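Local coordinates for FMN-dependent nitronate monooxygenase (Shewanella oneidensis, PDB 5LSM), which probably oxidises propionate 3-nitronate with molecular oxygen to 3-oxopropanoate, nitrate and nitrite, using FMN as its cofactor, at residues R7-E12 / G36-L41; F13-A18 / V235-A240; I152-T157 / A171-G176; V212-G217 / M230-V235; T239-C244 / I334-L339. All coordinates share one frame; numbering follows the deposited sequence.

Contact 1: R7-E12 / G36-L41; sequences RLFGIE and GGLGSL
Ile-11 and Phe-9 pack onto Gly-36, Gly-37 and Leu-38 where the end of the N-terminal helix of this TIM barrel lies against the run leading into the second strand. Ile-11 turns two branches to the other segment. Its CG2 lies 3.6 Å from Gly-37 O, while CG1, wedged between backbone N and carbonyl carbon (chi1 54°), sends CD1 to within 4.1 Å of Leu-38 CB. Leu-38 meets the aromatic ring with a methyl, CD2, which lies obliquely to the ring, 4.1 Å from Phe-9 CE2, the side chains crossing at about a right angle. Beside this apolar patch the backbones are joined by a weak bond, Glu-12 N to Gly-36 O, 3.0 Å long but bent to 124° at the hydrogen. The same carbonyl also accepts the N-H of Phe-13, so successive amides converge on it. Two Schellman motifs set up the approach. Gly-10 ends helix 4-9 and Gly-36 ends helix 26-35, each with positive phi, turning the chain toward a strand. Further out, Ile-152 and Ile-16 touch the Phe-9 ring, and Pro-65 covers both Ile-11 and Leu-38. Ser-40 OG is hydrogen-bonded to both Gln-17 O and Asn-67 ND2.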
# COMPACT_ATOMS: atom_id res chain seq x y z
N ARG A 7 11.77 19.30 -19.00
CA ARG A 7 12.63 19.52 -20.18
C ARG A 7 12.44 18.41 -21.23
O ARG A 7 12.10 18.70 -22.37
CB ARG A 7 14.11 19.64 -19.78
N LEU A 8 12.55 17.15 -20.82
CA LEU A 8 12.44 16.01 -21.76
C LEU A 8 11.09 15.97 -22.50
O LEU A 8 11.02 15.51 -23.63
CB LEU A 8 12.71 14.67 -21.05
CG LEU A 8 12.75 13.45 -21.98
CD1 LEU A 8 14.07 13.39 -22.76
CD2 LEU A 8 12.52 12.14 -21.25
N PHE A 9 10.01 16.39 -21.84
CA PHE A 9 8.67 16.29 -22.42
C PHE A 9 8.28 17.62 -23.06
O PHE A 9 7.24 17.70 -23.73
CB PHE A 9 7.63 15.97 -21.34
CG PHE A 9 7.61 14.53 -20.87
CD1 PHE A 9 8.20 13.51 -21.60
CD2 PHE A 9 6.90 14.19 -19.73
CE1 PHE A 9 8.15 12.19 -21.16
CE2 PHE A 9 6.82 12.87 -19.30
CZ PHE A 9 7.44 11.87 -20.02
N GLY A 10 9.02 18.67 -22.73
CA GLY A 10 8.68 20.02 -23.17
C GLY A 10 7.39 20.56 -22.56
O GLY A 10 6.61 21.18 -23.26
N ILE A 11 7.19 20.36 -21.25
CA ILE A 11 6.00 20.86 -20.55
C ILE A 11 6.38 21.77 -19.39
O ILE A 11 7.53 21.74 -18.91
CB ILE A 11 5.11 19.73 -19.98
CG1 ILE A 11 5.93 18.79 -19.09
CG2 ILE A 11 4.46 18.94 -21.10
CD1 ILE A 11 5.11 17.67 -18.48
N GLU A 12 5.41 22.53 -18.91
CA GLU A 12 5.66 23.53 -17.90
C GLU A 12 5.66 22.90 -16.49
O GLU A 12 6.52 23.21 -15.67
CB GLU A 12 4.63 24.65 -17.99
CG GLU A 12 5.13 26.02 -17.57
CD GLU A 12 4.03 27.07 -17.55
OE1 GLU A 12 3.28 27.17 -18.55
OE2 GLU A 12 3.90 27.79 -16.54
N GLY A 36 -0.58 23.40 -18.81
CA GLY A 36 0.88 23.34 -18.66
C GLY A 36 1.45 21.99 -18.19
O GLY A 36 2.67 21.87 -17.94
N GLY A 37 0.58 20.99 -18.03
CA GLY A 37 1.00 19.63 -17.68
C GLY A 37 0.99 18.74 -18.90
O GLY A 37 1.01 19.23 -20.03
N LEU A 38 0.96 17.43 -18.69
CA LEU A 38 0.86 16.49 -19.81
C LEU A 38 -0.50 15.83 -19.79
O LEU A 38 -0.81 15.07 -18.88
CB LEU A 38 1.97 15.42 -19.73
CG LEU A 38 2.11 14.44 -20.91
CD1 LEU A 38 2.75 15.11 -22.12
CD2 LEU A 38 2.93 13.23 -20.51
N GLY A 39 -1.33 16.16 -20.78
CA GLY A 39 -2.64 15.52 -20.96
C GLY A 39 -2.52 14.19 -21.67
O GLY A 39 -1.57 13.98 -22.42
N SER A 40 -3.47 13.30 -21.45
CA SER A 40 -3.34 11.92 -21.86
C SER A 40 -4.63 11.40 -22.48
O SER A 40 -5.72 11.61 -21.94
CB SER A 40 -2.99 11.04 -20.66
OG SER A 40 -1.77 11.43 -20.07
N LEU A 41 -4.48 10.74 -23.64
CA LEU A 41 -5.59 10.08 -24.32
C LEU A 41 -5.47 8.57 -24.10
O LEU A 41 -4.50 7.95 -24.54
CB LEU A 41 -5.59 10.41 -25.82
CG LEU A 41 -6.71 9.77 -26.66
CD1 LEU A 41 -8.08 10.20 -26.21
CD2 LEU A 41 -6.55 10.06 -28.15

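Contact 2: F13-A18 / V235-A240; sequences FPIIQA and VQVGTA. With FMN (flavin mononucleotide), chain I.
The flat side-chain amide of Gln-236 has Ile-16 beside its nitrogen and the ribityl chain of FMN at its oxygen. NE2 packs against Ile-16 CG2 at 3.5 Å, and OE1 accepts a hydrogen bond from FMN O2' at 2.8 Å. The chain of Gln-236 is extended, with CG anti to the backbone N (chi1 -172°), and this carries the amide past Ala-18, whose CB is 3.8 Å from Gln-236 CG. Behind these side chains, strands 15-17 and 234-237 run parallel and close the barrel, joining its first strand to its eighth. Four backbone bonds make the seam: Val-235 N to Pro-14 O, Ile-16 N to Val-235 O, Val-237 N to Ile-16 O, and Ala-18 N to Val-237 O. Ile-15 and Val-235 occupy the opposite face from Gln-236, side by side, with Ile-15 CD1 tight against Val-235 CG2 at 3.4 Å; Val-224, Ala-227 and Met-228 of helix 221-229 cover Val-235 there. Past the strand, the chain turns its amides to the cofactor phosphate. Gly-238 N donates to FMN O1P at 2.7 Å, and Thr-239 grips FMN O3P twice, through its N at 3.1 Å and its OG1 at 2.5 Å.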
# COMPACT_ATOMS: atom_id res chain seq x y z
N PHE A 13 4.71 22.01 -16.22
CA PHE A 13 4.52 21.51 -14.87
C PHE A 13 4.72 20.00 -14.83
O PHE A 13 4.47 19.30 -15.82
CB PHE A 13 3.12 21.85 -14.38
CG PHE A 13 2.84 23.33 -14.31
CD1 PHE A 13 3.68 24.19 -13.60
CD2 PHE A 13 1.65 23.85 -14.81
CE1 PHE A 13 3.38 25.54 -13.45
CE2 PHE A 13 1.33 25.20 -14.65
CZ PHE A 13 2.22 26.05 -14.00
N PRO A 14 5.23 19.47 -13.71
CA PRO A 14 5.54 18.05 -13.71
C PRO A 14 4.35 17.21 -13.24
O PRO A 14 4.52 16.30 -12.43
CB PRO A 14 6.71 17.95 -12.73
CG PRO A 14 6.45 19.04 -11.75
CD PRO A 14 5.78 20.16 -12.53
N ILE A 15 3.16 17.52 -13.78
CA ILE A 15 1.95 16.73 -13.57
C ILE A 15 1.57 16.01 -14.86
O ILE A 15 1.50 16.62 -15.93
CB ILE A 15 0.76 17.63 -13.19
CG1 ILE A 15 1.12 18.56 -12.04
CG2 ILE A 15 -0.45 16.80 -12.84
CD1 ILE A 15 1.67 17.86 -10.82
N ILE A 16 1.31 14.71 -14.76
CA ILE A 16 0.74 13.95 -15.87
C ILE A 16 -0.66 13.57 -15.44
O ILE A 16 -0.86 13.08 -14.34
CB ILE A 16 1.55 12.67 -16.20
CG1 ILE A 16 3.00 13.04 -16.56
CG2 ILE A 16 0.89 11.86 -17.34
CD1 ILE A 16 3.90 11.86 -16.83
N GLN A 17 -1.63 13.87 -16.29
CA GLN A 17 -2.97 13.42 -16.05
C GLN A 17 -3.10 11.98 -16.53
O GLN A 17 -2.82 11.67 -17.70
CB GLN A 17 -3.95 14.36 -16.74
CG GLN A 17 -5.32 13.78 -16.96
CD GLN A 17 -5.51 13.39 -18.40
OE1 GLN A 17 -5.17 14.15 -19.29
NE2 GLN A 17 -6.04 12.19 -18.63
N ALA A 18 -3.47 11.09 -15.62
CA ALA A 18 -3.49 9.65 -15.91
C ALA A 18 -4.49 9.31 -17.02
O ALA A 18 -5.64 9.76 -16.99
CB ALA A 18 -3.83 8.87 -14.65
N VAL A 235 4.53 13.54 -11.35
CA VAL A 235 3.47 12.72 -10.78
C VAL A 235 2.37 12.47 -11.79
O VAL A 235 2.04 13.34 -12.59
CB VAL A 235 2.84 13.35 -9.52
CG1 VAL A 235 3.90 13.52 -8.44
CG2 VAL A 235 2.21 14.70 -9.84
N GLN A 236 1.79 11.27 -11.73
CA GLN A 236 0.69 10.89 -12.56
C GLN A 236 -0.54 10.82 -11.69
O GLN A 236 -0.58 10.07 -10.74
CB GLN A 236 0.95 9.54 -13.26
CG GLN A 236 -0.10 9.20 -14.30
CD GLN A 236 0.36 8.18 -15.33
OE1 GLN A 236 -0.19 7.09 -15.46
NE2 GLN A 236 1.32 8.58 -16.13
N VAL A 237 -1.56 11.57 -12.08
CA VAL A 237 -2.71 11.79 -11.25
C VAL A 237 -3.94 11.32 -11.99
O VAL A 237 -4.20 11.79 -13.10
CB VAL A 237 -2.85 13.26 -10.90
CG1 VAL A 237 -4.14 13.53 -10.15
CG2 VAL A 237 -1.66 13.70 -10.08
N GLY A 238 -4.68 10.39 -11.38
CA GLY A 238 -5.86 9.78 -11.99
C GLY A 238 -7.16 10.11 -11.27
O GLY A 238 -7.96 10.92 -11.73
N THR A 239 -7.36 9.48 -10.12
CA THR A 239 -8.63 9.56 -9.40
C THR A 239 -9.11 11.00 -9.14
O THR A 239 -10.31 11.25 -9.16
CB THR A 239 -8.51 8.79 -8.09
OG1 THR A 239 -8.24 7.42 -8.37
CG2 THR A 239 -9.78 8.91 -7.27
N ALA A 240 -8.19 11.94 -8.93
CA ALA A 240 -8.56 13.29 -8.52
C ALA A 240 -9.08 14.16 -9.66
O ALA A 240 -9.68 15.20 -9.41
CB ALA A 240 -7.40 13.97 -7.81
N1 FMN I . -3.64 3.37 -16.80
C2 FMN I . -3.38 3.07 -18.11
O2 FMN I . -2.20 2.84 -18.46
N3 FMN I . -4.36 3.00 -19.04
C4 FMN I . -5.64 3.23 -18.72
O4 FMN I . -6.55 3.15 -19.58
C4A FMN I . -5.99 3.54 -17.32
N5 FMN I . -7.25 3.80 -16.97
C5A FMN I . -7.57 4.16 -15.72
C6 FMN I . -8.91 4.44 -15.44
C7 FMN I . -9.30 4.82 -14.18
C7M FMN I . -10.76 5.09 -13.93
C8 FMN I . -8.27 4.93 -13.10
C8M FMN I . -8.70 5.34 -11.71
C9 FMN I . -6.93 4.65 -13.37
C9A FMN I . -6.52 4.25 -14.66
N10 FMN I . -5.17 3.99 -15.02
C10 FMN I . -4.89 3.61 -16.35
C1' FMN I . -4.06 4.02 -14.04
C2' FMN I . -3.46 5.42 -13.92
O2' FMN I . -2.56 5.64 -15.02
C3' FMN I . -2.72 5.58 -12.59
O3' FMN I . -1.87 4.45 -12.37
C4' FMN I . -3.63 5.70 -11.37
O4' FMN I . -4.84 6.42 -11.63
C5' FMN I . -2.84 6.37 -10.25
O5' FMN I . -3.56 6.35 -9.02
P FMN I . -4.68 7.43 -8.61
O1P FMN I . -4.27 8.76 -9.22
O2P FMN I . -4.62 7.41 -7.11
O3P FMN I . -5.91 6.84 -9.21

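Contact 3: I152-T157 / A171-G176; sequences ISTATT and AIIAQG
Ala-155 N donates to Ile-173 O over 2.7 Å in a nearly straight bond (165° at the hydrogen), and the same carbonyl receives a CA-H contact from Thr-154. Ile-173 N to Ser-153 O, 2.8 Å, and the longer Gln-175 N to Ala-155 O, 3.2 Å, continue the parallel pairing of strands 150-155 and 171-175. On the face carrying Ile-152, Thr-154 and Ile-173, the isoleucines cross at a slant, CD1 of Ile-152 lying 3.7 Å from CD1 of Ile-173. Thr-154 splits its two branches: OG1 rests 3.6 Å from Ile-173 CB, and CG2 presses to 3.3 Å from Gln-175 CG. With CG held between backbone N and carbonyl carbon (chi1 59°), Gln-175 rises alongside Thr-156, whose CG2 is 3.3 Å from Gln-175 OE1. The amide is held at both ends, OE1 by Gly-184 N and NE2 weakly by FMN O3'. Both threonine methyls pack against this FMN-binding side chain. On the other face, Ala-155 CB meets Ile-172 CG2 at 3.6 Å. The pair forms a beta-alpha-beta unit of the barrel: helix 158-166 makes the crossover and covers Ala-155 and Ile-172, helix 197-207 packs on Ala-155 and Ala-174, and strand 212-215 pairs next with strand 171-175.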
# COMPACT_ATOMS: atom_id res chain seq x y z
N ILE A 152 7.13 5.81 -22.30
CA ILE A 152 7.04 5.46 -20.88
C ILE A 152 6.13 4.25 -20.62
O ILE A 152 5.26 3.94 -21.43
CB ILE A 152 6.53 6.65 -20.04
CG1 ILE A 152 5.09 6.98 -20.39
CG2 ILE A 152 7.40 7.87 -20.27
CD1 ILE A 152 4.50 8.06 -19.51
N SER A 153 6.35 3.57 -19.48
CA SER A 153 5.54 2.41 -19.11
C SER A 153 5.48 2.24 -17.61
O SER A 153 6.20 2.92 -16.87
CB SER A 153 6.07 1.12 -19.73
OG SER A 153 5.31 0.00 -19.30
N THR A 154 4.58 1.37 -17.15
CA THR A 154 4.29 1.26 -15.73
C THR A 154 5.10 0.10 -15.10
O THR A 154 5.21 -0.97 -15.67
CB THR A 154 2.75 1.13 -15.48
OG1 THR A 154 2.12 2.42 -15.58
CG2 THR A 154 2.47 0.57 -14.10
N ALA A 155 5.73 0.36 -13.97
CA ALA A 155 6.39 -0.66 -13.16
C ALA A 155 5.69 -0.77 -11.83
O ALA A 155 5.45 0.26 -11.18
CB ALA A 155 7.83 -0.29 -12.94
N THR A 156 5.38 -1.99 -11.40
CA THR A 156 4.85 -2.23 -10.05
C THR A 156 5.84 -2.89 -9.10
O THR A 156 5.51 -3.16 -7.95
CB THR A 156 3.58 -3.10 -10.05
OG1 THR A 156 3.89 -4.44 -10.49
CG2 THR A 156 2.49 -2.47 -10.93
N THR A 157 7.05 -3.16 -9.59
CA THR A 157 8.13 -3.64 -8.75
C THR A 157 9.46 -3.07 -9.28
O THR A 157 9.52 -2.55 -10.40
CB THR A 157 8.25 -5.18 -8.81
OG1 THR A 157 8.50 -5.59 -10.16
CG2 THR A 157 6.99 -5.85 -8.29
N ALA A 171 11.17 6.84 -19.44
CA ALA A 171 10.80 7.05 -18.04
C ALA A 171 9.93 5.89 -17.57
O ALA A 171 9.30 5.21 -18.38
CB ALA A 171 10.04 8.36 -17.87
N ILE A 172 9.84 5.76 -16.25
CA ILE A 172 9.11 4.68 -15.60
C ILE A 172 8.00 5.27 -14.77
O ILE A 172 8.26 6.16 -13.96
CB ILE A 172 10.05 3.92 -14.64
CG1 ILE A 172 11.16 3.26 -15.43
CG2 ILE A 172 9.29 2.87 -13.82
CD1 ILE A 172 12.18 2.55 -14.56
N ILE A 173 6.78 4.76 -14.90
CA ILE A 173 5.70 5.12 -13.98
C ILE A 173 5.67 4.10 -12.84
O ILE A 173 5.37 2.92 -13.06
CB ILE A 173 4.31 5.16 -14.67
CG1 ILE A 173 4.30 6.10 -15.88
CG2 ILE A 173 3.25 5.60 -13.68
CD1 ILE A 173 3.24 5.74 -16.91
N ALA A 174 6.00 4.54 -11.63
CA ALA A 174 5.92 3.68 -10.45
C ALA A 174 4.52 3.74 -9.85
O ALA A 174 4.21 4.70 -9.16
CB ALA A 174 6.92 4.18 -9.41
N GLN A 175 3.66 2.76 -10.14
CA GLN A 175 2.31 2.78 -9.50
C GLN A 175 2.22 1.91 -8.27
O GLN A 175 2.24 0.70 -8.36
CB GLN A 175 1.13 2.49 -10.43
CG GLN A 175 1.19 1.16 -11.11
CD GLN A 175 -0.17 0.52 -11.36
OE1 GLN A 175 -0.24 -0.67 -11.52
NE2 GLN A 175 -1.22 1.32 -11.43
N GLY A 176 2.10 2.58 -7.13
CA GLY A 176 1.79 1.93 -5.89
C GLY A 176 0.44 1.28 -5.91
O GLY A 176 -0.43 1.67 -6.68

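Contact 4: V212-G217 / M230-V235; sequences VIAAGG and MGASAV. With FMN (flavin mononucleotide), chain I.
Strand 212-215 and segment 230-235 come together in parallel through two sound backbone bonds, Ser-233 N to Val-212 O at 2.8 Å and Ala-214 N to Ala-234 O at 2.9 Å, the nearest CA pair being Ala-214 and Val-235. Alanines supply much of the side-chain contact. Ala-214 CB is shared between two neighbours, 4.0 Å from Ala-232 CB and 4.2 Å from Val-235 CG1, and Ala-227 of helix 221-229 packs over it. On the other side of the strand, Ile-213 divides its branches. CG1 is anti to the carbonyl carbon (chi1 -59°) and comes 4.2 Å from Ala-234 CB, whereas CG2 leans over the backbone, 3.8 Å from Val-235 C; Leu-5 of helix 4-9 adds to this patch. The two segments belong to a beta-alpha-beta unit whose crossover is helix 221-229. A Schellman motif at Gly-231 ends that helix and sends the chain toward strand 234-237. Next to this turn, Met-230 packs on Thr-223 of the second subunit. At the far end of strand 212-215, Gly-216 and Gly-217 both have positive phi, and Gly-217 N donates to FMN O2P at 3.0 Å with 155° at the hydrogen. The amides of Gly-238 and Thr-239, which follow strand 234-237, bind other oxygens of the same phosphate. This is the phosphate site familiar from TIM barrels, between the ends of the seventh and eighth strands. The donors named are neutral, backbone N-H groups with the hydroxyl of Thr-239, so peptide dipoles probably contribute to stabilising the phosphate charge, and the pairing of the two strands probably helps to set their spacing.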
# COMPACT_ATOMS: atom_id res chain seq x y z
N VAL A 212 11.63 9.01 -12.84
CA VAL A 212 10.56 8.22 -12.27
C VAL A 212 9.35 9.10 -11.98
O VAL A 212 9.47 10.17 -11.38
CB VAL A 212 11.01 7.48 -11.00
CG1 VAL A 212 9.91 6.56 -10.50
CG2 VAL A 212 12.28 6.68 -11.27
N ILE A 213 8.22 8.68 -12.52
CA ILE A 213 6.92 9.31 -12.31
C ILE A 213 6.14 8.59 -11.20
O ILE A 213 5.96 7.36 -11.24
CB ILE A 213 6.09 9.26 -13.61
CG1 ILE A 213 6.84 9.99 -14.75
CG2 ILE A 213 4.71 9.87 -13.38
CD1 ILE A 213 6.62 9.43 -16.14
N ALA A 214 5.69 9.35 -10.22
CA ALA A 214 4.94 8.76 -9.13
C ALA A 214 3.46 8.65 -9.47
O ALA A 214 2.82 9.63 -9.84
CB ALA A 214 5.15 9.55 -7.85
N ALA A 215 2.94 7.42 -9.35
CA ALA A 215 1.52 7.13 -9.45
C ALA A 215 1.00 6.35 -8.23
O ALA A 215 1.64 5.39 -7.77
CB ALA A 215 1.27 6.32 -10.72
N GLY A 216 -0.19 6.70 -7.76
CA GLY A 216 -0.87 5.99 -6.67
C GLY A 216 -1.09 6.87 -5.45
O GLY A 216 -0.23 6.97 -4.59
N GLY A 217 -2.22 7.56 -5.40
CA GLY A 217 -2.60 8.34 -4.22
C GLY A 217 -2.15 9.79 -4.24
O GLY A 217 -2.17 10.45 -3.22
N MET A 230 10.57 12.78 -2.32
CA MET A 230 11.20 11.47 -2.40
C MET A 230 12.11 11.31 -3.60
O MET A 230 12.79 10.31 -3.71
CB MET A 230 10.14 10.37 -2.47
CG MET A 230 9.14 10.39 -1.33
SD MET A 230 8.88 8.76 -0.63
CE MET A 230 10.54 8.42 -0.08
N GLY A 231 12.01 12.23 -4.57
CA GLY A 231 12.87 12.20 -5.76
C GLY A 231 12.14 11.84 -7.05
O GLY A 231 12.77 11.55 -8.05
N ALA A 232 10.82 11.87 -7.04
CA ALA A 232 10.07 11.73 -8.30
C ALA A 232 10.35 12.91 -9.24
O ALA A 232 10.46 14.04 -8.79
CB ALA A 232 8.57 11.65 -8.01
N SER A 233 10.39 12.66 -10.55
CA SER A 233 10.56 13.73 -11.54
C SER A 233 9.23 14.32 -11.99
O SER A 233 9.21 15.28 -12.73
CB SER A 233 11.31 13.20 -12.78
OG SER A 233 12.65 12.92 -12.48
N ALA A 234 8.14 13.68 -11.60
CA ALA A 234 6.79 14.09 -11.99
C ALA A 234 5.81 13.20 -11.25
O ALA A 234 6.21 12.21 -10.61
CB ALA A 234 6.60 13.96 -13.49
N VAL A 235 4.53 13.54 -11.35
CA VAL A 235 3.47 12.72 -10.78
C VAL A 235 2.37 12.47 -11.79
O VAL A 235 2.04 13.34 -12.59
CB VAL A 235 2.84 13.35 -9.52
CG1 VAL A 235 3.90 13.52 -8.44
CG2 VAL A 235 2.21 14.70 -9.84
N1 FMN I . -3.64 3.37 -16.80
C2 FMN I . -3.38 3.07 -18.11
O2 FMN I . -2.20 2.84 -18.46
N3 FMN I . -4.36 3.00 -19.04
C4 FMN I . -5.64 3.23 -18.72
O4 FMN I . -6.55 3.15 -19.58
C4A FMN I . -5.99 3.54 -17.32
N5 FMN I . -7.25 3.80 -16.97
C5A FMN I . -7.57 4.16 -15.72
C6 FMN I . -8.91 4.44 -15.44
C7 FMN I . -9.30 4.82 -14.18
C7M FMN I . -10.76 5.09 -13.93
C8 FMN I . -8.27 4.93 -13.10
C8M FMN I . -8.70 5.34 -11.71
C9 FMN I . -6.93 4.65 -13.37
C9A FMN I . -6.52 4.25 -14.66
N10 FMN I . -5.17 3.99 -15.02
C10 FMN I . -4.89 3.61 -16.35
C1' FMN I . -4.06 4.02 -14.04
C2' FMN I . -3.46 5.42 -13.92
O2' FMN I . -2.56 5.64 -15.02
C3' FMN I . -2.72 5.58 -12.59
O3' FMN I . -1.87 4.45 -12.37
C4' FMN I . -3.63 5.70 -11.37
O4' FMN I . -4.84 6.42 -11.63
C5' FMN I . -2.84 6.37 -10.25
O5' FMN I . -3.56 6.35 -9.02
P FMN I . -4.68 7.43 -8.61
O1P FMN I . -4.27 8.76 -9.22
O2P FMN I . -4.62 7.41 -7.11
O3P FMN I . -5.91 6.84 -9.21

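Contact 5: T239-C244 / I334-L339; sequences TAYLLC and IPAADL. With FMN (flavin mononucleotide), chain I.
Leu-339 and Tyr-241 are brought together by differently set first torsions: Leu-339 CG stands anti to its own N (chi1 -166°), Tyr-241 CG anti to the carbonyl carbon (chi1 -73°). Leu-339 CD2 thereby becomes the centre of the contact. It touches Ala-240 O at 3.2 Å, Cys-244 SG at 3.4 Å and, obliquely to the ring, Tyr-241 CD1 at 4.0 Å. One turn earlier, Ala-336 CB touches both Cys-244 SG (3.9 Å) and Tyr-241 CD1 (4.0 Å). The carbonyl O of Ala-336 lies in the plane of the tyrosine ring, at the edge, 3.8 Å from CE1. The contact packs the loop after the eighth strand, which begins with the phosphate-binding Thr-239, on the C-terminal helix 336-342. A type I turn from Tyr-241 to Cys-244 folds this loop back so that ring and sulfur face the same helix turn. Leu-28 and Val-32 of helix 26-35, with Ile-15 and Gln-17 of the first barrel strand, also pack against the ring. The chemistry is thus mainly apolar, with one polar fastening at the ring's end: Tyr-241 OH bonds to Thr-340 OG1, which also bonds to Ala-336 O, so the ring is tied to the helix through its hydroxyl.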
# COMPACT_ATOMS: atom_id res chain seq x y z
N THR A 239 -7.36 9.48 -10.12
CA THR A 239 -8.63 9.56 -9.40
C THR A 239 -9.11 11.00 -9.14
O THR A 239 -10.31 11.25 -9.16
CB THR A 239 -8.51 8.79 -8.09
OG1 THR A 239 -8.24 7.42 -8.37
CG2 THR A 239 -9.78 8.91 -7.27
N ALA A 240 -8.19 11.94 -8.93
CA ALA A 240 -8.56 13.29 -8.52
C ALA A 240 -9.08 14.16 -9.66
O ALA A 240 -9.68 15.20 -9.41
CB ALA A 240 -7.40 13.97 -7.81
N TYR A 241 -8.93 13.71 -10.91
CA TYR A 241 -9.62 14.36 -12.04
C TYR A 241 -11.06 13.87 -12.31
O TYR A 241 -11.73 14.41 -13.18
CB TYR A 241 -8.81 14.18 -13.32
CG TYR A 241 -7.57 15.03 -13.39
CD1 TYR A 241 -7.66 16.39 -13.62
CD2 TYR A 241 -6.29 14.47 -13.25
CE1 TYR A 241 -6.52 17.18 -13.71
CE2 TYR A 241 -5.14 15.24 -13.39
CZ TYR A 241 -5.27 16.60 -13.61
OH TYR A 241 -4.16 17.41 -13.72
N LEU A 242 -11.52 12.82 -11.61
CA LEU A 242 -12.71 12.07 -12.05
C LEU A 242 -14.04 12.82 -11.88
O LEU A 242 -15.07 12.38 -12.39
CB LEU A 242 -12.81 10.73 -11.33
CG LEU A 242 -11.81 9.66 -11.75
CD1 LEU A 242 -11.92 8.45 -10.82
CD2 LEU A 242 -11.98 9.25 -13.20
N LEU A 243 -14.02 13.92 -11.13
CA LEU A 243 -15.21 14.73 -10.97
C LEU A 243 -15.14 16.02 -11.79
O LEU A 243 -16.08 16.83 -11.73
CB LEU A 243 -15.43 15.09 -9.49
CG LEU A 243 -15.83 13.96 -8.54
CD1 LEU A 243 -16.20 14.54 -7.18
CD2 LEU A 243 -16.99 13.16 -9.10
N CYS A 244 -14.04 16.23 -12.50
CA CYS A 244 -13.90 17.42 -13.36
C CYS A 244 -14.93 17.37 -14.48
O CYS A 244 -15.25 16.28 -14.97
CB CYS A 244 -12.51 17.48 -13.98
SG CYS A 244 -11.20 17.76 -12.77
N ILE A 334 -14.31 21.07 -10.23
CA ILE A 334 -13.86 22.30 -10.85
C ILE A 334 -13.10 22.02 -12.14
O ILE A 334 -12.69 20.90 -12.36
CB ILE A 334 -12.99 23.12 -9.90
CG1 ILE A 334 -11.78 22.30 -9.44
CG2 ILE A 334 -13.81 23.59 -8.70
CD1 ILE A 334 -10.63 23.16 -8.99
N PRO A 335 -12.94 23.03 -13.01
CA PRO A 335 -12.26 22.77 -14.26
C PRO A 335 -10.87 22.18 -14.06
O PRO A 335 -10.12 22.64 -13.20
CB PRO A 335 -12.16 24.16 -14.91
CG PRO A 335 -13.33 24.91 -14.37
CD PRO A 335 -13.54 24.39 -12.97
N ALA A 336 -10.54 21.16 -14.87
CA ALA A 336 -9.29 20.39 -14.76
C ALA A 336 -8.05 21.26 -14.88
O ALA A 336 -7.00 20.95 -14.29
CB ALA A 336 -9.25 19.30 -15.82
N ALA A 337 -8.13 22.29 -15.71
CA ALA A 337 -7.03 23.26 -15.78
C ALA A 337 -6.81 23.95 -14.43
O ALA A 337 -5.67 24.02 -13.94
CB ALA A 337 -7.30 24.28 -16.88
N ASP A 338 -7.89 24.40 -13.79
CA ASP A 338 -7.82 24.99 -12.45
C ASP A 338 -7.23 23.99 -11.46
O ASP A 338 -6.34 24.33 -10.66
CB ASP A 338 -9.22 25.41 -11.94
CG ASP A 338 -9.84 26.57 -12.74
OD1 ASP A 338 -9.09 27.45 -13.23
OD2 ASP A 338 -11.09 26.64 -12.81
N LEU A 339 -7.71 22.75 -11.54
CA LEU A 339 -7.24 21.66 -10.65
C LEU A 339 -5.77 21.32 -10.88
O LEU A 339 -5.01 21.14 -9.93
CB LEU A 339 -8.11 20.41 -10.85
CG LEU A 339 -8.01 19.30 -9.82
CD1 LEU A 339 -8.34 19.77 -8.41
CD2 LEU A 339 -8.94 18.19 -10.23
N1 FMN I . -3.64 3.37 -16.80
C2 FMN I . -3.38 3.07 -18.11
O2 FMN I . -2.20 2.84 -18.46
N3 FMN I . -4.36 3.00 -19.04
C4 FMN I . -5.64 3.23 -18.72
O4 FMN I . -6.55 3.15 -19.58
C4A FMN I . -5.99 3.54 -17.32
N5 FMN I . -7.25 3.80 -16.97
C5A FMN I . -7.57 4.16 -15.72
C6 FMN I . -8.91 4.44 -15.44
C7 FMN I . -9.30 4.82 -14.18
C7M FMN I . -10.76 5.09 -13.93
C8 FMN I . -8.27 4.93 -13.10
C8M FMN I . -8.70 5.34 -11.71
C9 FMN I . -6.93 4.65 -13.37
C9A FMN I . -6.52 4.25 -14.66
N10 FMN I . -5.17 3.99 -15.02
C10 FMN I . -4.89 3.61 -16.35
C1' FMN I . -4.06 4.02 -14.04
C2' FMN I . -3.46 5.42 -13.92
O2' FMN I . -2.56 5.64 -15.02
C3' FMN I . -2.72 5.58 -12.59
O3' FMN I . -1.87 4.45 -12.37
C4' FMN I . -3.63 5.70 -11.37
O4' FMN I . -4.84 6.42 -11.63
C5' FMN I . -2.84 6.37 -10.25
O5' FMN I . -3.56 6.35 -9.02
P FMN I . -4.68 7.43 -8.61
O1P FMN I . -4.27 8.76 -9.22
O2P FMN I . -4.62 7.41 -7.11
O3P FMN I . -5.91 6.84 -9.21

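Contacts 2, 3 and 4 are all paired strands of one parallel barrel sheet, joined by regular backbone bonding. Contacts 2 and 4 share strand 234-237 and bind the FMN phosphate by backbone amides; contact 3 pairs the next two strands, 171-175 and 150-155. Contacts 2 and 3 each also offer a glutamine to the ribityl chain, weakly in contact 3. The centres of contacts 1 and 5 lie about 17 and 16 Å from the centre of the chain, and these two join helices and loops by mainly apolar packing. All five are buried, an exposed residue touching only in contact 1 (Glu-12). Contact 1 adjoins contact 2 through Gly-36 and Ser-40; contact 5 shares Thr-239 and Ala-240 with contact 2.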